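Local coordinates for probable glutamine-binding lipoprotein GlnH (GLNBP) (Mycobacterium tuberculosis, PDB 6H20) that binds aspartate and asparagine as an extracellular solute-binding lipoprotein, and probably passes the signal towards protein kinase G to control glutamate metabolism, at residues Ala29-Phe34 and Asp242-Val247; Asp140-Ile145 and Met230-Tyr235; Ser160-Cys165 and Glu202-Ser207. All blocks are in the same frame, centred on the assembly; numbering follows the deposited sequence.

Contact 1: residues Ala29-Phe34 and Asp242-Val247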
loop_
_atom_site.group_PDB
_atom_site.type_symbol
_atom_site.label_atom_id
_atom_site.label_comp_id
_atom_site.label_asym_id
_atom_site.label_seq_id
_atom_site.Cartn_x
_atom_site.Cartn_y
_atom_site.Cartn_z
ATOM N N ALA A 29 16.488 -0.561 -0.834
ATOM C CA ALA A 29 17.396 -0.923 -1.914
ATOM C C ALA A 29 16.999 -2.272 -2.502
ATOM O O ALA A 29 16.740 -3.232 -1.768
ATOM C CB ALA A 29 18.826 -0.997 -1.389
ATOM N N SER A 30 16.960 -2.345 -3.835
ATOM C CA SER A 30 16.473 -3.539 -4.521
ATOM C C SER A 30 17.457 -3.958 -5.615
ATOM O O SER A 30 18.582 -3.458 -5.652
ATOM C CB SER A 30 15.060 -3.277 -5.068
ATOM O OG SER A 30 14.461 -4.430 -5.642
ATOM N N LEU A 31 17.049 -4.856 -6.514
ATOM C CA LEU A 31 17.979 -5.456 -7.471
ATOM C C LEU A 31 17.966 -4.727 -8.809
ATOM O O LEU A 31 16.905 -4.406 -9.352
ATOM C CB LEU A 31 17.606 -6.921 -7.695
ATOM C CG LEU A 31 17.779 -7.822 -6.476
ATOM C CD1 LEU A 31 17.304 -9.227 -6.797
ATOM C CD2 LEU A 31 19.234 -7.825 -6.023
ATOM N N ARG A 32 19.149 -4.523 -9.367
ATOM C CA ARG A 32 19.268 -3.798 -10.619
ATOM C C ARG A 32 18.522 -4.539 -11.730
ATOM O O ARG A 32 18.537 -5.772 -11.778
ATOM C CB ARG A 32 20.756 -3.701 -10.960
ATOM C CG ARG A 32 21.089 -2.818 -12.116
ATOM C CD ARG A 32 22.614 -2.637 -12.180
ATOM N NE ARG A 32 23.109 -1.897 -11.023
ATOM C CZ ARG A 32 23.099 -0.569 -10.931
ATOM N NH1 ARG A 32 22.625 0.162 -11.931
ATOM N NH2 ARG A 32 23.564 0.028 -9.843
ATOM N N PRO A 33 17.852 -3.828 -12.631
ATOM C CA PRO A 33 17.177 -4.493 -13.751
ATOM C C PRO A 33 18.166 -5.200 -14.670
ATOM O O PRO A 33 19.368 -4.939 -14.656
ATOM C CB PRO A 33 16.497 -3.338 -14.489
ATOM C CG PRO A 33 16.424 -2.230 -13.461
ATOM C CD PRO A 33 17.630 -2.368 -12.622
ATOM N N PHE A 34 17.628 -6.096 -15.498
ATOM C CA PHE A 34 18.450 -6.769 -16.492
ATOM C C PHE A 34 18.921 -5.782 -17.551
ATOM O O PHE A 34 18.210 -4.843 -17.917
ATOM C CB PHE A 34 17.636 -7.853 -17.189
ATOM C CG PHE A 34 17.265 -9.003 -16.297
ATOM C CD1 PHE A 34 18.215 -9.934 -15.912
ATOM C CD2 PHE A 34 15.963 -9.155 -15.857
ATOM C CE1 PHE A 34 17.875 -11.004 -15.099
ATOM C CE2 PHE A 34 15.613 -10.227 -15.037
ATOM C CZ PHE A 34 16.578 -11.147 -14.667
ATOM N N ASP A 242 12.259 -15.693 -3.368
ATOM C CA ASP A 242 13.262 -16.340 -4.199
ATOM C C ASP A 242 13.191 -15.952 -5.666
ATOM O O ASP A 242 14.102 -16.305 -6.420
ATOM C CB ASP A 242 13.149 -17.857 -4.066
ATOM C CG ASP A 242 13.451 -18.334 -2.665
ATOM O OD1 ASP A 242 14.390 -17.788 -2.046
ATOM O OD2 ASP A 242 12.741 -19.242 -2.180
ATOM N N ASN A 243 12.157 -15.236 -6.104
ATOM C CA ASN A 243 12.064 -14.881 -7.519
ATOM C C ASN A 243 12.779 -13.554 -7.772
ATOM O O ASN A 243 12.165 -12.520 -8.044
ATOM C CB ASN A 243 10.618 -14.862 -8.003
ATOM C CG ASN A 243 10.527 -14.858 -9.530
ATOM O OD1 ASN A 243 11.519 -14.593 -10.223
ATOM N ND2 ASN A 243 9.346 -15.150 -10.054
ATOM N N THR A 244 14.116 -13.619 -7.696
ATOM C CA THR A 244 14.931 -12.431 -7.940
ATOM C C THR A 244 14.814 -11.947 -9.376
ATOM O O THR A 244 14.919 -10.739 -9.625
ATOM C CB THR A 244 16.394 -12.667 -7.570
ATOM O OG1 THR A 244 16.899 -13.793 -8.299
ATOM C CG2 THR A 244 16.531 -12.899 -6.069
ATOM N N GLY A 245 14.579 -12.854 -10.326
ATOM C CA GLY A 245 14.389 -12.428 -11.705
ATOM C C GLY A 245 13.193 -11.510 -11.865
ATOM O O GLY A 245 13.244 -10.523 -12.599
ATOM N N LEU A 246 12.094 -11.829 -11.188
ATOM C CA LEU A 246 10.919 -10.970 -11.265
ATOM C C LEU A 246 11.160 -9.627 -10.590
ATOM O O LEU A 246 10.621 -8.612 -11.039
ATOM C CB LEU A 246 9.727 -11.693 -10.639
ATOM C CG LEU A 246 8.364 -11.022 -10.771
ATOM C CD1 LEU A 246 8.068 -10.615 -12.192
ATOM C CD2 LEU A 246 7.281 -11.971 -10.250
ATOM N N VAL A 247 11.963 -9.594 -9.524
ATOM C CA VAL A 247 12.348 -8.312 -8.927
ATOM C C VAL A 247 13.049 -7.437 -9.960
ATOM O O VAL A 247 12.701 -6.261 -10.145
ATOM C CB VAL A 247 13.236 -8.532 -7.688
ATOM C CG1 VAL A 247 13.699 -7.180 -7.129
ATOM C CG2 VAL A 247 12.500 -9.348 -6.638
#
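Val247 CG1 presses against Ser30 OG at 3.2 Å, the tightest point where the extended segment Ala29-Phe34 meets the first turn of a helix. The methyl lies anti to its own backbone N (chi1 177°), which carries it out from the helix towards the incoming chain. A serine suits this spot because its hydroxyl is small and has polar partners of its own, the carbonyl of Phe134 and the side-chain amide of Asn251. Leu31 continues the packing: its CB lies 4.0 Å from Val247 CG1, the two side chains crossing at about a right angle, while CD1 reaches Thr244 CB at 3.6 Å.

Ser30 and Val247 are buried, but towards Thr244 and Phe34 the contact thins out and opens to solvent, touching through few atoms. Thr244 is solvent-exposed and gives Leu31 only its carbon side. The ring of Phe34 brings its edge, not its face, to the helix, with CE2 3.4 Å from Gly245 O. The ring also rests against the Gly245 backbone, CZ lying 3.9 Å from CA. Asn243 caps this helix start, its OD1 taking the N-H of Leu246 at 3.0 Å from above the amide plane.

Helix 244-259 also meets the segment through Arg248 and Asn251, strand 284-285 pairs alongside strand 29-30, and helix 37-43 packs on Phe34.

Contact 2: residues Asp140-Ile145 and Met230-Tyr235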
loop_
_atom_site.group_PDB
_atom_site.type_symbol
_atom_site.label_atom_id
_atom_site.label_comp_id
_atom_site.label_asym_id
_atom_site.label_seq_id
_atom_site.Cartn_x
_atom_site.Cartn_y
_atom_site.Cartn_z
ATOM N N ASP A 140 5.975 7.096 -2.330
ATOM C CA ASP A 140 6.397 7.290 -0.944
ATOM C C ASP A 140 5.317 8.054 -0.192
ATOM O O ASP A 140 5.099 9.245 -0.448
ATOM C CB ASP A 140 7.730 8.032 -0.871
ATOM C CG ASP A 140 8.281 8.074 0.533
ATOM O OD1 ASP A 140 8.201 7.039 1.231
ATOM O OD2 ASP A 140 8.802 9.140 0.942
ATOM N N ALA A 141 4.653 7.380 0.735
ATOM C CA ALA A 141 3.584 7.978 1.526
ATOM C C ALA A 141 4.053 8.160 2.969
ATOM O O ALA A 141 5.166 7.786 3.346
ATOM C CB ALA A 141 2.323 7.112 1.444
ATOM N N ASN A 142 3.201 8.771 3.789
ATOM C CA ASN A 142 3.547 8.917 5.197
ATOM C C ASN A 142 2.287 8.828 6.040
ATOM O O ASN A 142 1.244 9.389 5.670
ATOM C CB ASN A 142 4.271 10.231 5.489
ATOM C CG ASN A 142 5.202 10.116 6.685
ATOM O OD1 ASN A 142 4.749 9.919 7.818
ATOM N ND2 ASN A 142 6.513 10.231 6.440
ATOM N N GLN A 143 2.401 8.143 7.181
ATOM C CA GLN A 143 1.243 7.922 8.047
ATOM C C GLN A 143 0.788 9.235 8.676
ATOM O O GLN A 143 1.597 9.967 9.263
ATOM C CB GLN A 143 1.605 6.925 9.149
ATOM C CG GLN A 143 0.413 6.598 10.069
ATOM C CD GLN A 143 0.640 5.314 10.851
ATOM O OE1 GLN A 143 1.617 4.597 10.624
ATOM N NE2 GLN A 143 -0.265 5.025 11.788
ATOM N N ARG A 144 -0.517 9.517 8.593
ATOM C CA ARG A 144 -1.099 10.704 9.229
ATOM C C ARG A 144 -2.411 10.308 9.907
ATOM O O ARG A 144 -2.688 9.124 10.125
ATOM C CB ARG A 144 -1.237 11.868 8.231
ATOM C CG ARG A 144 0.117 12.331 7.673
ATOM C CD ARG A 144 -0.007 13.580 6.816
ATOM N NE ARG A 144 -0.382 14.733 7.629
ATOM C CZ ARG A 144 -0.785 15.895 7.119
ATOM N NH1 ARG A 144 -0.857 16.047 5.802
ATOM N NH2 ARG A 144 -1.112 16.903 7.920
ATOM N N ILE A 145 -3.226 11.309 10.235
ATOM C CA ILE A 145 -4.469 11.121 10.983
ATOM C C ILE A 145 -5.636 11.679 10.175
ATOM O O ILE A 145 -5.531 12.759 9.581
ATOM C CB ILE A 145 -4.386 11.823 12.359
ATOM C CG1 ILE A 145 -3.227 11.274 13.199
ATOM C CG2 ILE A 145 -5.710 11.705 13.105
ATOM C CD1 ILE A 145 -2.879 12.137 14.416
ATOM N N MET A 230 3.945 10.680 10.649
ATOM C CA MET A 230 4.139 9.773 11.773
ATOM C C MET A 230 5.046 8.589 11.457
ATOM O O MET A 230 5.554 7.955 12.393
ATOM C CB MET A 230 2.795 9.207 12.247
ATOM C CG MET A 230 1.827 10.272 12.761
ATOM S SD MET A 230 0.164 9.609 12.985
ATOM C CE MET A 230 0.455 8.381 14.240
ATOM N N ALA A 231 5.267 8.284 10.176
ATOM C CA ALA A 231 6.063 7.128 9.773
ATOM C C ALA A 231 6.093 7.011 8.262
ATOM O O ALA A 231 5.039 6.948 7.624
ATOM C CB ALA A 231 5.464 5.832 10.326
ATOM N N ASP A 232 7.292 6.954 7.690
ATOM C CA ASP A 232 7.434 6.812 6.248
ATOM C C ASP A 232 6.860 5.482 5.769
ATOM O O ASP A 232 6.955 4.453 6.450
ATOM C CB ASP A 232 8.923 6.846 5.900
ATOM C CG ASP A 232 9.169 6.761 4.420
ATOM O OD1 ASP A 232 8.577 7.588 3.699
ATOM O OD2 ASP A 232 9.952 5.879 3.983
ATOM N N GLN A 233 6.276 5.505 4.568
ATOM C CA GLN A 233 5.629 4.332 3.972
ATOM C C GLN A 233 6.057 4.237 2.517
ATOM O O GLN A 233 5.365 4.713 1.606
ATOM C CB GLN A 233 4.102 4.443 4.080
ATOM C CG GLN A 233 3.612 4.771 5.490
ATOM C CD GLN A 233 3.825 3.646 6.498
ATOM O OE1 GLN A 233 3.855 2.465 6.147
ATOM N NE2 GLN A 233 3.954 4.014 7.764
ATOM N N PRO A 234 7.211 3.634 2.254
ATOM C CA PRO A 234 7.680 3.512 0.865
ATOM C C PRO A 234 7.104 2.266 0.209
ATOM O O PRO A 234 7.444 1.144 0.611
ATOM C CB PRO A 234 9.205 3.422 1.024
ATOM C CG PRO A 234 9.399 2.747 2.400
ATOM C CD PRO A 234 8.136 3.022 3.228
ATOM N N TYR A 235 6.235 2.442 -0.786
ATOM C CA TYR A 235 5.548 1.305 -1.393
ATOM C C TYR A 235 6.460 0.551 -2.349
ATOM O O TYR A 235 7.153 1.146 -3.179
ATOM C CB TYR A 235 4.346 1.778 -2.207
ATOM C CG TYR A 235 3.207 2.385 -1.427
ATOM C CD1 TYR A 235 3.208 2.441 -0.034
ATOM C CD2 TYR A 235 2.130 2.912 -2.099
ATOM C CE1 TYR A 235 2.125 3.013 0.670
ATOM C CE2 TYR A 235 1.059 3.472 -1.419
ATOM C CZ TYR A 235 1.059 3.524 -0.048
ATOM O OH TYR A 235 -0.029 4.091 0.601
HETATM O O HOH W 1 7.626 10.114 3.836
HETATM O O HOH W 2 3.856 2.743 10.354
#
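Asn142 turns its side-chain carbonyl across to the neighbouring strand, where OD1 takes the N-H of Ala231 at 2.9 Å. Its CG stands roughly anti to the backbone N (chi1 -152°), laying the amide alongside the Ala231 peptide. The other end of that amide, ND2, gives a proton to a water that in turn donates to Asp232 OD1, so one asparagine serves as acceptor and donor at once.

On the same face Asp140 and Asp232 meet almost at right angles, OD1 to OD1 at only 2.6 Å, with their carboxylate planes 63° apart. Two oxygens this close probably share a proton, which would raise the apparent pKa of one acid.

Gln233 is on the opposite face, with Ala141; Gln143, whose CB points toward the other segment, crosses it obliquely. Gln143 is extended, whereas Gln233 is bent at chi2 (-68°), folding NE2 back to Ala231 O at 3.1 Å. That carbonyl is gripped from opposite faces of its plane, since Gln143 N reaches it from the other side. A second water links Gln143 OE1 and Gln233 NE2. The far oxygen of Gln233 receives Ser123 and Thr171, and NE2 of Gln143 turns to Ser207. Met230, its chain extended to the sulfur, sets SD 3.8 Å from Ile145 CG1, a flexible apolar filler beside a branched one. The small Ala141 CB lies obliquely against the Tyr235 ring, whose hydroxyl bonds Asp209 and Thr211.

Ala141 and Gln233 form a hydrogen-bonded antiparallel pair, and Gln143 carries the pairing on to Ala231 and Met230, within the larger mixed sheet. Tyr235 belongs to the asparagine pocket and Gln233 touches the ligand, consistent with the inter-lobe strands beside the cleft of family 3 solute-binding proteins.

Contact 3: residues Ser160-Cys165 and Glu202-Ser207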
loop_
_atom_site.group_PDB
_atom_site.type_symbol
_atom_site.label_atom_id
_atom_site.label_comp_id
_atom_site.label_asym_id
_atom_site.label_seq_id
_atom_site.Cartn_x
_atom_site.Cartn_y
_atom_site.Cartn_z
ATOM N N SER A 160 -4.504 9.554 22.274
ATOM C CA SER A 160 -4.502 8.814 23.531
ATOM C C SER A 160 -5.906 8.772 24.126
ATOM O O SER A 160 -6.578 9.801 24.247
ATOM C CB SER A 160 -3.543 9.478 24.519
ATOM O OG SER A 160 -2.197 9.403 24.072
ATOM N N GLY A 161 -6.350 7.569 24.477
ATOM C CA GLY A 161 -7.673 7.376 25.033
ATOM C C GLY A 161 -8.820 7.475 24.053
ATOM O O GLY A 161 -9.965 7.246 24.453
ATOM N N LYS A 162 -8.564 7.805 22.789
ATOM C CA LYS A 162 -9.608 7.897 21.777
ATOM C C LYS A 162 -9.626 6.631 20.925
ATOM O O LYS A 162 -8.663 5.859 20.893
ATOM C CB LYS A 162 -9.393 9.132 20.892
ATOM C CG LYS A 162 -9.337 10.443 21.683
ATOM C CD LYS A 162 -10.715 11.018 21.929
ATOM C CE LYS A 162 -10.631 12.450 22.469
ATOM N NZ LYS A 162 -9.478 13.205 21.882
ATOM N N ARG A 163 -10.745 6.417 20.236
ATOM C CA ARG A 163 -10.942 5.208 19.435
ATOM C C ARG A 163 -10.329 5.434 18.056
ATOM O O ARG A 163 -10.820 6.249 17.277
ATOM C CB ARG A 163 -12.429 4.867 19.330
ATOM C CG ARG A 163 -13.072 4.481 20.658
ATOM C CD ARG A 163 -14.588 4.544 20.564
ATOM N NE ARG A 163 -15.040 5.856 20.121
ATOM C CZ ARG A 163 -16.276 6.124 19.705
ATOM N NH1 ARG A 163 -17.189 5.159 19.672
ATOM N NH2 ARG A 163 -16.595 7.354 19.319
ATOM N N VAL A 164 -9.261 4.702 17.750
ATOM C CA VAL A 164 -8.518 4.864 16.504
ATOM C C VAL A 164 -8.596 3.560 15.727
ATOM O O VAL A 164 -8.260 2.496 16.261
ATOM C CB VAL A 164 -7.055 5.235 16.791
ATOM C CG1 VAL A 164 -6.268 5.352 15.503
ATOM C CG2 VAL A 164 -6.988 6.528 17.591
ATOM N N CYS A 165 -9.009 3.651 14.465
ATOM C CA CYS A 165 -9.182 2.486 13.604
ATOM C C CYS A 165 -7.948 2.239 12.749
ATOM O O CYS A 165 -7.388 3.171 12.152
ATOM C CB CYS A 165 -10.394 2.701 12.699
ATOM S SG CYS A 165 -10.882 1.242 11.729
ATOM N N GLU A 202 -18.604 5.168 15.343
ATOM C CA GLU A 202 -18.156 4.052 16.164
ATOM C C GLU A 202 -16.685 4.156 16.523
ATOM O O GLU A 202 -16.190 3.335 17.308
ATOM C CB GLU A 202 -18.420 2.737 15.434
ATOM C CG GLU A 202 -19.896 2.514 15.193
ATOM C CD GLU A 202 -20.180 1.333 14.300
ATOM O OE1 GLU A 202 -19.274 0.901 13.561
ATOM O OE2 GLU A 202 -21.329 0.842 14.331
ATOM N N ILE A 203 -15.990 5.147 15.962
ATOM C CA ILE A 203 -14.592 5.438 16.248
ATOM C C ILE A 203 -14.427 6.954 16.191
ATOM O O ILE A 203 -15.336 7.687 15.797
ATOM C CB ILE A 203 -13.640 4.770 15.228
ATOM C CG1 ILE A 203 -14.033 5.217 13.819
ATOM C CG2 ILE A 203 -13.670 3.246 15.361
ATOM C CD1 ILE A 203 -13.033 4.822 12.742
ATOM N N ASP A 204 -13.236 7.427 16.552
ATOM C CA ASP A 204 -12.958 8.858 16.562
ATOM C C ASP A 204 -11.984 9.310 15.485
ATOM O O ASP A 204 -12.042 10.474 15.062
ATOM C CB ASP A 204 -12.413 9.265 17.933
ATOM C CG ASP A 204 -13.364 8.899 19.044
ATOM O OD1 ASP A 204 -14.517 9.380 19.000
ATOM O OD2 ASP A 204 -12.974 8.106 19.928
ATOM N N ALA A 205 -11.111 8.423 15.016
ATOM C CA ALA A 205 -10.140 8.792 14.000
ATOM C C ALA A 205 -9.634 7.532 13.315
ATOM O O ALA A 205 -9.786 6.416 13.824
ATOM C CB ALA A 205 -8.965 9.562 14.611
ATOM N N VAL A 206 -9.030 7.730 12.146
ATOM C CA VAL A 206 -8.339 6.673 11.417
ATOM C C VAL A 206 -6.891 7.111 11.255
ATOM O O VAL A 206 -6.627 8.292 11.024
ATOM C CB VAL A 206 -8.986 6.464 10.034
ATOM C CG1 VAL A 206 -8.348 5.272 9.312
ATOM C CG2 VAL A 206 -10.471 6.242 10.191
ATOM N N SER A 207 -5.944 6.181 11.359
ATOM C CA SER A 207 -4.553 6.550 11.126
ATOM C C SER A 207 -3.901 5.556 10.180
ATOM O O SER A 207 -3.795 4.366 10.501
ATOM C CB SER A 207 -3.750 6.650 12.426
ATOM O OG SER A 207 -2.416 7.070 12.148
#
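Arg163 and Asp204 are brought together by two similar first torsions, each CG standing anti to its own carbonyl carbon (-57° for Asp204), and by a bend of the arginine at chi3 (-56°). The bend presents the guanidinium side-on: NE meets Asp204 OD2 at 3.1 Å and NH2 meets OD1 at 2.9 Å. Both oxygens lie near the plane of the guanidinium, but the carboxylate is turned 53° from it, so both oxygens are met from above the carboxylate plane. The peptide joining Glu202 to Ile203 covers one guanidinium face. OD2 also takes the N-H of Arg163 through its anti lone pair at 2.8 Å. A short aspartate suits this place, holding backbone and side chain of one residue together.

In return the Arg163 carbonyl receives two N-H groups, Asp204 N at 2.8 Å and Ala205 N at 3.2 Å. Beyond it the strands run parallel: Cys165 N gives a straight bond to Ala205 O at 2.9 Å, and Ser207 N a weak one to Cys165 O. The small Ala205 pairs with Val164 on one face. On the other, Ile203 CD1 packs very closely on Cys165 CB, 3.4 Å away, while the cysteine's SG forms the disulfide with Cys194. Helix 191-199 links strands 184-188 and 205-207 in a beta-alpha-beta crossover, with strand 163-167 between them.

With three donors spread over its two oxygens, Asp204 is probably ionised; the ion pair and backbone bonds fix the start of the strand pairing, while the disulfide ties strand 163-167 to helix 191-199.

The three contacts are nested along the chain: contact 3 lies within the loop closed by contact 2, and contact 2 within that closed by contact 1. Contacts 2 and 3 belong to one mixed sheet, where strand 139-148 lies beside strand 205-207. Their centres are 18 Å apart, and they touch where Ser207 OG meets Arg144 O. Contact 1 sits about 39 Å from contact 3, centre to centre, across the middle of the molecule, and joins contact 2 through strand 232-240, which runs on into helix 244-259. Contact 2, next to the bound asparagine, thus stands between two outlying regions, consistent with a two-lobed binding protein.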